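Local coordinates for protein neuraminidase (Influenza A virus, PDB 4FVK) that is a neuraminidase-like tetramer of calcium-binding six-bladed beta-propellers, of the family that removes terminal sialic acids, though its own sialidase activity is doubtful, at residues A[193-198]-A[236-241]. Residues are numbered along the deposited sequence; the frame is centred on the assembly and turned at random.
Sequences LNTTGI and YQIVEP. With NAG (2-acetamido-2-deoxy-beta-D-glucopyranose), chain C.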
ATOM      1  N   LEU A 193      -6.590 -33.536 -27.882  1.00 28.98           N
ATOM      2  CA  LEU A 193      -7.108 -33.081 -29.146  1.00 28.80           C
ATOM      3  C   LEU A 193      -6.441 -33.861 -30.264  1.00 30.14           C
ATOM      4  O   LEU A 193      -5.272 -34.221 -30.165  1.00 30.19           O
ATOM      5  CB  LEU A 193      -6.861 -31.584 -29.335  1.00 28.56           C
ATOM      6  CG  LEU A 193      -7.471 -30.662 -28.285  1.00 27.85           C
ATOM      7  CD1 LEU A 193      -7.023 -29.226 -28.528  1.00 27.31           C
ATOM      8  CD2 LEU A 193      -8.987 -30.773 -28.261  1.00 26.20           C
ATOM      9  N   ASN A 194      -7.187 -34.105 -31.330  1.00 29.37           N
ATOM     10  CA  ASN A 194      -6.584 -34.652 -32.525  1.00 32.74           C
ATOM     11  C   ASN A 194      -6.011 -33.510 -33.336  1.00 31.42           C
ATOM     12  O   ASN A 194      -6.724 -32.825 -34.052  1.00 31.43           O
ATOM     13  CB  ASN A 194      -7.601 -35.469 -33.328  1.00 32.32           C
ATOM     14  CG  ASN A 194      -7.061 -35.920 -34.673  1.00 35.21           C
ATOM     15  OD1 ASN A 194      -5.857 -35.835 -34.940  1.00 34.67           O
ATOM     16  ND2 ASN A 194      -7.965 -36.407 -35.535  1.00 37.21           N
ATOM     17  N   THR A 195      -4.710 -33.290 -33.205  1.00 31.10           N
ATOM     18  CA  THR A 195      -4.081 -32.186 -33.912  1.00 30.60           C
ATOM     19  C   THR A 195      -3.041 -32.664 -34.904  1.00 32.80           C
ATOM     20  O   THR A 195      -2.073 -31.948 -35.181  1.00 32.39           O
ATOM     21  CB  THR A 195      -3.381 -31.233 -32.936  1.00 30.16           C
ATOM     22  OG1 THR A 195      -2.409 -31.971 -32.187  1.00 31.45           O
ATOM     23  CG2 THR A 195      -4.393 -30.578 -31.999  1.00 27.48           C
ATOM     24  N   THR A 196      -3.242 -33.876 -35.427  1.00 36.48           N
ATOM     25  CA  THR A 196      -2.361 -34.456 -36.435  1.00 35.93           C
ATOM     26  C   THR A 196      -2.179 -33.473 -37.583  1.00 37.46           C
ATOM     27  O   THR A 196      -3.156 -32.956 -38.118  1.00 36.78           O
ATOM     28  CB  THR A 196      -2.974 -35.756 -36.984  1.00 40.76           C
ATOM     29  OG1 THR A 196      -3.343 -36.605 -35.888  1.00 41.74           O
ATOM     30  CG2 THR A 196      -1.988 -36.499 -37.899  1.00 41.31           C
ATOM     31  N   GLY A 197      -0.930 -33.175 -37.929  1.00 36.01           N
ATOM     32  CA  GLY A 197      -0.656 -32.296 -39.058  1.00 33.88           C
ATOM     33  C   GLY A 197      -0.507 -30.814 -38.726  1.00 36.11           C
ATOM     34  O   GLY A 197      -0.160 -30.017 -39.603  1.00 35.07           O
ATOM     35  N   ILE A 198      -0.771 -30.429 -37.475  1.00 31.82           N
ATOM     36  CA  ILE A 198      -0.575 -29.040 -37.056  1.00 31.54           C
ATOM     37  C   ILE A 198       0.097 -28.904 -35.692  1.00 32.12           C
ATOM     38  O   ILE A 198       0.423 -29.888 -35.023  1.00 31.15           O
ATOM     39  CB  ILE A 198      -1.907 -28.234 -36.992  1.00 31.61           C
ATOM     40  CG1 ILE A 198      -2.749 -28.680 -35.788  1.00 29.02           C
ATOM     41  CG2 ILE A 198      -2.688 -28.358 -38.297  1.00 31.03           C
ATOM     42  CD1 ILE A 198      -3.968 -27.848 -35.552  1.00 25.12           C
ATOM     43  N   TYR A 236     -15.449 -30.854 -29.562  1.00 24.23           N
ATOM     44  CA  TYR A 236     -14.699 -29.753 -30.139  1.00 25.55           C
ATOM     45  C   TYR A 236     -14.563 -29.846 -31.650  1.00 25.83           C
ATOM     46  O   TYR A 236     -14.828 -30.886 -32.240  1.00 26.33           O
ATOM     47  CB  TYR A 236     -13.293 -29.714 -29.540  1.00 23.99           C
ATOM     48  CG  TYR A 236     -12.430 -30.847 -30.029  1.00 24.76           C
ATOM     49  CD1 TYR A 236     -11.528 -30.654 -31.061  1.00 25.08           C
ATOM     50  CD2 TYR A 236     -12.531 -32.117 -29.471  1.00 26.25           C
ATOM     51  CE1 TYR A 236     -10.754 -31.687 -31.531  1.00 26.96           C
ATOM     52  CE2 TYR A 236     -11.753 -33.167 -29.938  1.00 25.76           C
ATOM     53  CZ  TYR A 236     -10.863 -32.940 -30.964  1.00 26.67           C
ATOM     54  OH  TYR A 236     -10.064 -33.953 -31.455  1.00 29.22           O
ATOM     55  N   GLN A 237     -14.094 -28.752 -32.240  1.00 24.39           N
ATOM     56  CA  GLN A 237     -13.675 -28.700 -33.633  1.00 27.32           C
ATOM     57  C   GLN A 237     -12.463 -27.767 -33.760  1.00 26.77           C
ATOM     58  O   GLN A 237     -12.350 -26.765 -33.045  1.00 25.87           O
ATOM     59  CB  GLN A 237     -14.826 -28.206 -34.536  1.00 27.14           C
ATOM     60  CG  GLN A 237     -15.514 -26.957 -33.981  1.00 28.73           C
ATOM     61  CD  GLN A 237     -16.678 -26.426 -34.837  1.00 30.49           C
ATOM     62  OE1 GLN A 237     -16.477 -25.609 -35.725  1.00 29.36           O
ATOM     63  NE2 GLN A 237     -17.898 -26.855 -34.524  1.00 29.40           N
ATOM     64  N   ILE A 238     -11.562 -28.113 -34.669  1.00 25.51           N
ATOM     65  CA  ILE A 238     -10.446 -27.269 -35.047  1.00 26.26           C
ATOM     66  C   ILE A 238     -10.605 -26.864 -36.505  1.00 30.75           C
ATOM     67  O   ILE A 238     -10.661 -27.728 -37.388  1.00 30.62           O
ATOM     68  CB  ILE A 238      -9.109 -28.007 -34.878  1.00 26.81           C
ATOM     69  CG1 ILE A 238      -8.780 -28.166 -33.382  1.00 26.89           C
ATOM     70  CG2 ILE A 238      -8.010 -27.255 -35.624  1.00 27.10           C
ATOM     71  CD1 ILE A 238      -7.627 -29.092 -33.066  1.00 27.54           C
ATOM     72  N   VAL A 239     -10.693 -25.560 -36.765  1.00 30.36           N
ATOM     73  CA  VAL A 239     -10.834 -25.069 -38.133  1.00 30.73           C
ATOM     74  C   VAL A 239      -9.761 -24.058 -38.525  1.00 33.62           C
ATOM     75  O   VAL A 239      -9.151 -23.395 -37.678  1.00 31.04           O
ATOM     76  CB  VAL A 239     -12.217 -24.434 -38.402  1.00 34.03           C
ATOM     77  CG1 VAL A 239     -13.339 -25.392 -38.014  1.00 33.73           C
ATOM     78  CG2 VAL A 239     -12.355 -23.088 -37.680  1.00 32.91           C
ATOM     79  N   GLU A 240      -9.564 -23.939 -39.831  1.00 32.77           N
ATOM     80  CA  GLU A 240      -8.575 -23.057 -40.410  1.00 35.47           C
ATOM     81  C   GLU A 240      -9.277 -21.826 -40.968  1.00 35.45           C
ATOM     82  O   GLU A 240     -10.348 -21.944 -41.563  1.00 35.88           O
ATOM     83  CB  GLU A 240      -7.856 -23.804 -41.536  1.00 37.55           C
ATOM     84  CG  GLU A 240      -6.728 -23.029 -42.181  1.00 39.25           C
ATOM     85  CD  GLU A 240      -5.443 -23.109 -41.384  1.00 39.49           C
ATOM     86  OE1 GLU A 240      -5.433 -23.758 -40.315  1.00 38.35           O
ATOM     87  OE2 GLU A 240      -4.438 -22.533 -41.840  1.00 39.64           O
ATOM     88  N   PRO A 241      -8.693 -20.627 -40.767  1.00 37.07           N
ATOM     89  CA  PRO A 241      -9.288 -19.434 -41.389  1.00 37.23           C
ATOM     90  C   PRO A 241      -9.305 -19.599 -42.906  1.00 38.49           C
ATOM     91  O   PRO A 241      -8.374 -20.196 -43.448  1.00 40.06           O
ATOM     92  CB  PRO A 241      -8.334 -18.297 -40.988  1.00 35.96           C
ATOM     93  CG  PRO A 241      -7.581 -18.814 -39.806  1.00 35.48           C
ATOM     94  CD  PRO A 241      -7.457 -20.311 -40.039  1.00 36.30           C
TER
HETATM   95  C1  NAG C   1      -7.439 -36.597 -36.869  1.00 40.91           C
HETATM   96  C2  NAG C   1      -8.320 -37.563 -37.676  1.00 41.82           C
HETATM   97  C3  NAG C   1      -7.840 -37.728 -39.117  1.00 44.73           C
HETATM   98  C4  NAG C   1      -7.493 -36.387 -39.762  1.00 45.36           C
HETATM   99  C5  NAG C   1      -6.648 -35.552 -38.793  1.00 45.81           C
HETATM  100  C6  NAG C   1      -6.281 -34.184 -39.351  1.00 38.15           C
HETATM  101  C7  NAG C   1      -9.449 -39.366 -36.459  1.00 43.24           C
HETATM  102  C8  NAG C   1      -9.278 -40.644 -35.694  1.00 36.76           C
HETATM  103  N2  NAG C   1      -8.357 -38.867 -37.036  1.00 45.57           N
HETATM  104  O3  NAG C   1      -8.825 -38.405 -39.878  1.00 48.37           O
HETATM  105  O4  NAG C   1      -6.774 -36.638 -40.952  1.00 46.88           O
HETATM  106  O5  NAG C   1      -7.337 -35.384 -37.576  1.00 42.16           O
HETATM  107  O6  NAG C   1      -7.466 -33.457 -39.539  1.00 43.07           O
HETATM  108  O7  NAG C   1     -10.553 -38.837 -36.532  1.00 38.94           O
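With chi1 at 72°, Tyr236 holds CG between its own backbone N and carbonyl carbon, and from there its ring reaches across to Leu193 and Asn194. In Leu193, CG beside the backbone N and an extended second torsion together put CD2 over the middle of the ring, 3.6 Å from the centroid and almost on the ring normal, a CH-pi contact. The phenol oxygen of the same ring takes the backbone N-H of the next residue: Asn194 N lies 2.9 Å from Tyr236 OH in a nearly straight bond (166°).

Further along the strand Ile238 points the same way. Its CD1 rests 3.7 Å from Thr195 CG2, while the Ile238 and Ile198 side chains slide past each other in opposite directions, Ile238 CG2 lying 4.1 Å from Ile198 CD1. Leu228 of the neighbouring strand 227-230 touches both Tyr236 and Ile238.

Asn194 turns its amide away from Tyr236 and carries the glycan, ND2 being joined to NAG C1 in the Asn-Thr-Thr sequon. Its OD1 receives Thr196 OG1 at 2.8 Å and, more weakly, Thr196 N, which restrains the amide's rotation. The type II turn Thr195-Ile198 ends at Ile198, whose side chain packs on Asn218, a calcium ligand.

The contact joins the outermost strand of one propeller blade to the loop entering that blade from strand 186-192. It exemplifies how one tyrosine can pair apolar packing on its ring face with a backbone bond through its hydroxyl: Tyr236 OH satisfies Asn194 N-H and ties the loop to the strand, the apolar contacts pack the two together, and the glycan-bearing residue is probably kept in place.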